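PDB 2QMI: Pbp related beta-lactamase from Pyrococcus abyssi, which is a penicillin-binding protein homologue that assembles into an octamer and probably works as a self-compartmentalizing serine peptidase of the beta-lactamase family. Local coordinates for residues 66-71 / 181-186; 72-77 / 261-266. One frame throughout, in Å; residues are numbered along the deposited sequence.

Overall arrangement
Helix 61-74 supplies one side of both contacts. Leaving the N terminus, the chain reaches residues 66-71 in the middle of this helix, then 72-77 at its C-terminal end and in the turn that follows. Contact 1 closes a loop of 109 intervening residues when helix 180-189 packs on the first of these segments. Contact 2 closes a longer one, of 183 residues, when helix 261-267 returns to the second. The segments alternate along the chain, so the two closures cross. Their centres lie about 12 Å apart, and both belong to the beta-lactamase-like part of the chain. M70 SD packs 3.8 Å from Y263 CD1, joining the contacts directly.

Contact 1: 66-71 / 181-186; sequences ALAIMK and EEYIKK
A small, mostly buried helix-to-helix packing contact joins A68 and K71 of helix 61-74 to Y183 and I184 of helix 180-189, within the beta-lactamase-like part of the chain. The segment axes cross at 79°, close to perpendicular, and come no nearer than 10.6 Å. It is a good example of how a long side chain meeting a short one can bridge such a separation. Y183 is the long partner. With CG anti to the backbone N (chi1 -171°), its ring reaches across toward the other helix, and A68 CB meets the ring at its edge, near the ring plane, 3.5 Å from Y183 CE2 and 3.7 Å from Y183 CD2. The methyl group therefore lies beside the aromatic edge rather than over a face. I184 supports the same methyl from the next position on its helix, its CD1 lying 4.1 Å from A68 CB. One turn further along helix 61-74, CB, CG and CD of K71 pass the phenol oxygen, with K71 CD 3.6 Å from Y183 OH. The bend at chi4 curls K71 NZ back to 4.0 Å from Y183 OH, too far for a hydrogen bond. K71 NZ forms a salt bridge with E75. Y183 OH is buried here without a hydrogen-bonding partner in the model, while L72 CD2 adds a further apolar neighbour. I172 of helix 162-176 touches both A68 and Y183, so a third helix also packs here. This is helix-on-helix packing in the helical part of what is, by family, the penicillin-recognising serine hydrolase fold; helix 61-74 follows S59 and carries K62 near its start, a pair consistent with the SxxK motif of this family.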
loop_
_atom_site.group_PDB
_atom_site.type_symbol
_atom_site.label_atom_id
_atom_site.label_comp_id
_atom_site.label_asym_id
_atom_site.label_seq_id
_atom_site.Cartn_x
_atom_site.Cartn_y
_atom_site.Cartn_z
ATOM N N ALA A 66 6.268 40.867 -33.958
ATOM C CA ALA A 66 7.304 41.876 -34.157
ATOM C C ALA A 66 7.247 42.454 -35.570
ATOM O O ALA A 66 7.511 43.641 -35.771
ATOM C CB ALA A 66 8.678 41.278 -33.893
ATOM N N LEU A 67 6.895 41.616 -36.540
ATOM C CA LEU A 67 6.803 42.054 -37.923
ATOM C C LEU A 67 5.655 43.049 -38.066
ATOM O O LEU A 67 5.809 44.102 -38.694
ATOM C CB LEU A 67 6.586 40.849 -38.847
ATOM C CG LEU A 67 6.610 41.102 -40.362
ATOM C CD1 LEU A 67 7.948 41.711 -40.781
ATOM C CD2 LEU A 67 6.387 39.790 -41.092
ATOM N N ALA A 68 4.507 42.717 -37.483
ATOM C CA ALA A 68 3.343 43.598 -37.537
ATOM C C ALA A 68 3.738 44.972 -37.005
ATOM O O ALA A 68 3.364 46.005 -37.575
ATOM C CB ALA A 68 2.212 43.026 -36.701
ATOM N N ILE A 69 4.501 44.970 -35.914
ATOM C CA ILE A 69 4.966 46.201 -35.291
ATOM C C ILE A 69 5.861 46.985 -36.246
ATOM O O ILE A 69 5.769 48.208 -36.311
ATOM C CB ILE A 69 5.761 45.913 -33.992
ATOM C CG1 ILE A 69 4.819 45.390 -32.901
ATOM C CG2 ILE A 69 6.485 47.173 -33.530
ATOM C CD1 ILE A 69 3.791 46.403 -32.385
ATOM N N MET A 70 6.731 46.286 -36.976
ATOM C CA MET A 70 7.625 46.947 -37.926
ATOM C C MET A 70 6.814 47.626 -39.018
ATOM O O MET A 70 7.125 48.738 -39.436
ATOM C CB MET A 70 8.583 45.938 -38.576
ATOM C CG MET A 70 9.616 45.310 -37.642
ATOM S SD MET A 70 10.845 46.470 -36.977
ATOM C CE MET A 70 10.102 46.864 -35.404
ATOM N N LYS A 71 5.772 46.945 -39.478
ATOM C CA LYS A 71 4.918 47.471 -40.532
ATOM C C LYS A 71 4.266 48.779 -40.094
ATOM O O LYS A 71 4.398 49.810 -40.763
ATOM C CB LYS A 71 3.841 46.448 -40.893
ATOM C CG LYS A 71 3.146 46.735 -42.218
ATOM C CD LYS A 71 2.348 45.531 -42.687
ATOM C CE LYS A 71 1.694 45.799 -44.028
ATOM N NZ LYS A 71 0.776 46.966 -43.937
ATOM N N GLU A 181 -5.553 39.200 -34.308
ATOM C CA GLU A 181 -5.652 38.041 -35.177
ATOM C C GLU A 181 -5.915 38.417 -36.630
ATOM O O GLU A 181 -5.257 37.896 -37.527
ATOM C CB GLU A 181 -6.737 37.088 -34.667
ATOM C CG GLU A 181 -6.432 36.516 -33.290
ATOM C CD GLU A 181 -7.188 37.215 -32.171
ATOM O OE1 GLU A 181 -7.284 38.463 -32.176
ATOM O OE2 GLU A 181 -7.682 36.501 -31.274
ATOM N N GLU A 182 -6.865 39.316 -36.875
ATOM C CA GLU A 182 -7.142 39.716 -38.253
ATOM C C GLU A 182 -6.013 40.554 -38.853
ATOM O O GLU A 182 -5.829 40.563 -40.066
ATOM C CB GLU A 182 -8.495 40.451 -38.372
ATOM C CG GLU A 182 -8.670 41.734 -37.572
ATOM C CD GLU A 182 -10.114 42.296 -37.659
ATOM O OE1 GLU A 182 -10.583 42.592 -38.795
ATOM O OE2 GLU A 182 -10.775 42.440 -36.591
ATOM N N TYR A 183 -5.245 41.250 -38.021
ATOM C CA TYR A 183 -4.141 42.039 -38.563
ATOM C C TYR A 183 -3.046 41.110 -39.105
ATOM O O TYR A 183 -2.494 41.355 -40.183
ATOM C CB TYR A 183 -3.531 42.959 -37.505
ATOM C CG TYR A 183 -2.539 43.935 -38.104
ATOM C CD1 TYR A 183 -2.973 45.118 -38.705
ATOM C CD2 TYR A 183 -1.174 43.645 -38.137
ATOM C CE1 TYR A 183 -2.074 45.982 -39.327
ATOM C CE2 TYR A 183 -0.265 44.506 -38.760
ATOM C CZ TYR A 183 -0.725 45.665 -39.352
ATOM O OH TYR A 183 0.153 46.493 -40.002
ATOM N N ILE A 184 -2.727 40.058 -38.351
ATOM C CA ILE A 184 -1.708 39.093 -38.774
ATOM C C ILE A 184 -2.156 38.392 -40.055
ATOM O O ILE A 184 -1.376 38.232 -40.996
ATOM C CB ILE A 184 -1.461 37.997 -37.707
ATOM C CG1 ILE A 184 -0.957 38.621 -36.403
ATOM C CG2 ILE A 184 -0.457 36.983 -38.238
ATOM C CD1 ILE A 184 0.299 39.457 -36.558
ATOM N N LYS A 185 -3.419 37.979 -40.068
ATOM C CA LYS A 185 -4.030 37.287 -41.202
ATOM C C LYS A 185 -3.994 38.135 -42.476
ATOM O O LYS A 185 -3.524 37.689 -43.525
ATOM C CB LYS A 185 -5.482 36.943 -40.857
ATOM C CG LYS A 185 -6.290 36.284 -41.978
ATOM C CD LYS A 185 -5.775 34.895 -42.297
ATOM C CE LYS A 185 -6.772 34.112 -43.147
ATOM N NZ LYS A 185 -8.083 33.929 -42.449
ATOM N N LYS A 186 -4.481 39.367 -42.363
ATOM C CA LYS A 186 -4.544 40.300 -43.482
ATOM C C LYS A 186 -3.207 40.882 -43.934
ATOM O O LYS A 186 -2.905 40.892 -45.129
ATOM C CB LYS A 186 -5.483 41.458 -43.127
ATOM C CG LYS A 186 -6.899 41.046 -42.769
ATOM C CD LYS A 186 -7.670 40.594 -43.996
ATOM C CE LYS A 186 -9.128 40.315 -43.662
ATOM N NZ LYS A 186 -9.882 39.893 -44.884
#

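Contact 2: 72-77 / 261-266; sequences LVEEGG and KEYIEK
The carboxylate of E74, which stands beside the ring of Y263, has both oxygens hydrogen-bonded just outside the segments, OE2 to the hydroxyl OG of S260, immediately before helix 261-267. The surface contact made here joins the C-terminal end of helix 61-74 to helix 261-267. E74 CG is anti to the backbone N (chi1 163°) and the chain beyond is extended, while CB makes a CH-pi contact over one ring face, 3.9 Å from the Y263 ring centroid. The carboxylate lies past the rim, beside the bond between CE2 and CD2, its carbon CD 3.6 Å from Y263 CE2 and its plane turned 41° from that of the ring. On the opposite face sits K266 NZ, 4.1 Å above the ring plane and offset toward the rim. The tyrosine thus has the E74 CB methylene over one face and an off-centre lysine nitrogen on the other. V73 CG1 approaches obliquely, 4.3 Å from Y263 CE1, while the phenol oxygen, Y263 OH, lies 3.5 Å from E74 CA. Helix 61-74 ends here with G76 at positive phi, and its bond from G76 N to V73 O, with a weak and doubtful one from G77 N to L72 O, is consistent with a Schellman motif at a helix C terminus.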
loop_
_atom_site.group_PDB
_atom_site.type_symbol
_atom_site.label_atom_id
_atom_site.label_comp_id
_atom_site.label_asym_id
_atom_site.label_seq_id
_atom_site.Cartn_x
_atom_site.Cartn_y
_atom_site.Cartn_z
ATOM N N LEU A 72 3.578 48.733 -38.958
ATOM C CA LEU A 72 2.904 49.910 -38.432
ATOM C C LEU A 72 3.879 51.066 -38.199
ATOM O O LEU A 72 3.502 52.228 -38.333
ATOM C CB LEU A 72 2.172 49.558 -37.132
ATOM C CG LEU A 72 1.064 48.510 -37.276
ATOM C CD1 LEU A 72 0.561 48.098 -35.900
ATOM C CD2 LEU A 72 -0.073 49.073 -38.132
ATOM N N VAL A 73 5.125 50.751 -37.855
ATOM C CA VAL A 73 6.133 51.789 -37.630
ATOM C C VAL A 73 6.528 52.416 -38.972
ATOM O O VAL A 73 6.608 53.640 -39.117
ATOM C CB VAL A 73 7.385 51.203 -36.950
ATOM C CG1 VAL A 73 8.453 52.278 -36.785
ATOM C CG2 VAL A 73 7.000 50.643 -35.592
ATOM N N GLU A 74 6.766 51.557 -39.954
ATOM C CA GLU A 74 7.131 51.998 -41.283
ATOM C C GLU A 74 6.032 52.849 -41.905
ATOM O O GLU A 74 6.306 53.717 -42.729
ATOM C CB GLU A 74 7.398 50.788 -42.168
ATOM C CG GLU A 74 7.390 51.095 -43.633
ATOM C CD GLU A 74 8.221 50.111 -44.415
ATOM O OE1 GLU A 74 8.075 48.889 -44.175
ATOM O OE2 GLU A 74 9.015 50.563 -45.266
ATOM N N GLU A 75 4.788 52.594 -41.521
ATOM C CA GLU A 75 3.661 53.350 -42.053
ATOM C C GLU A 75 3.325 54.551 -41.164
ATOM O O GLU A 75 2.300 55.214 -41.346
ATOM C CB GLU A 75 2.449 52.426 -42.213
ATOM C CG GLU A 75 2.497 51.590 -43.492
ATOM C CD GLU A 75 1.571 50.376 -43.462
ATOM O OE1 GLU A 75 0.531 50.427 -42.770
ATOM O OE2 GLU A 75 1.879 49.371 -44.145
ATOM N N GLY A 76 4.206 54.825 -40.207
ATOM C CA GLY A 76 4.002 55.948 -39.309
ATOM C C GLY A 76 2.980 55.716 -38.211
ATOM O O GLY A 76 2.698 56.623 -37.433
ATOM N N GLY A 77 2.428 54.507 -38.146
ATOM C CA GLY A 77 1.439 54.183 -37.135
ATOM C C GLY A 77 1.896 54.494 -35.721
ATOM O O GLY A 77 1.079 54.786 -34.852
ATOM N N LYS A 261 13.425 46.246 -46.392
ATOM C CA LYS A 261 14.570 45.488 -45.908
ATOM C C LYS A 261 15.234 46.131 -44.704
ATOM O O LYS A 261 15.823 45.442 -43.866
ATOM C CB LYS A 261 15.590 45.325 -47.038
ATOM C CG LYS A 261 15.927 46.633 -47.758
ATOM C CD LYS A 261 16.699 46.368 -49.045
ATOM C CE LYS A 261 16.686 47.589 -49.965
ATOM N NZ LYS A 261 17.313 48.773 -49.316
ATOM N N GLU A 262 15.149 47.451 -44.617
ATOM C CA GLU A 262 15.746 48.166 -43.497
ATOM C C GLU A 262 15.113 47.680 -42.193
ATOM O O GLU A 262 15.757 47.671 -41.148
ATOM C CB GLU A 262 15.529 49.676 -43.644
ATOM C CG GLU A 262 16.319 50.346 -44.776
ATOM C CD GLU A 262 16.112 49.692 -46.139
ATOM O OE1 GLU A 262 14.951 49.372 -46.499
ATOM O OE2 GLU A 262 17.120 49.508 -46.860
ATOM N N TYR A 263 13.849 47.275 -42.261
ATOM C CA TYR A 263 13.151 46.799 -41.071
ATOM C C TYR A 263 13.521 45.366 -40.715
ATOM O O TYR A 263 13.725 45.048 -39.536
ATOM C CB TYR A 263 11.637 46.959 -41.253
ATOM C CG TYR A 263 11.239 48.407 -41.129
ATOM C CD1 TYR A 263 11.074 48.989 -39.875
ATOM C CD2 TYR A 263 11.160 49.236 -42.259
ATOM C CE1 TYR A 263 10.852 50.353 -39.737
ATOM C CE2 TYR A 263 10.939 50.607 -42.132
ATOM C CZ TYR A 263 10.788 51.156 -40.864
ATOM O OH TYR A 263 10.588 52.505 -40.705
ATOM N N ILE A 264 13.626 44.509 -41.728
ATOM C CA ILE A 264 14.005 43.122 -41.487
ATOM C C ILE A 264 15.347 43.111 -40.753
ATOM O O ILE A 264 15.574 42.307 -39.844
ATOM C CB ILE A 264 14.128 42.333 -42.802
ATOM C CG1 ILE A 264 12.758 42.244 -43.472
ATOM C CG2 ILE A 264 14.673 40.942 -42.531
ATOM C CD1 ILE A 264 12.726 41.374 -44.720
ATOM N N GLU A 265 16.224 44.034 -41.133
ATOM C CA GLU A 265 17.536 44.135 -40.509
ATOM C C GLU A 265 17.441 44.618 -39.072
ATOM O O GLU A 265 18.298 44.307 -38.244
ATOM C CB GLU A 265 18.427 45.066 -41.323
ATOM C CG GLU A 265 19.072 44.357 -42.498
ATOM C CD GLU A 265 19.658 45.318 -43.498
ATOM O OE1 GLU A 265 20.321 46.300 -43.066
ATOM O OE2 GLU A 265 19.465 45.083 -44.717
ATOM N N LYS A 266 16.400 45.383 -38.775
ATOM C CA LYS A 266 16.213 45.869 -37.416
ATOM C C LYS A 266 15.883 44.674 -36.525
ATOM O O LYS A 266 16.365 44.570 -35.401
ATOM C CB LYS A 266 15.067 46.886 -37.354
ATOM C CG LYS A 266 15.436 48.287 -37.824
ATOM C CD LYS A 266 14.363 49.305 -37.430
ATOM C CE LYS A 266 14.728 50.703 -37.909
ATOM N NZ LYS A 266 14.894 50.752 -39.388
#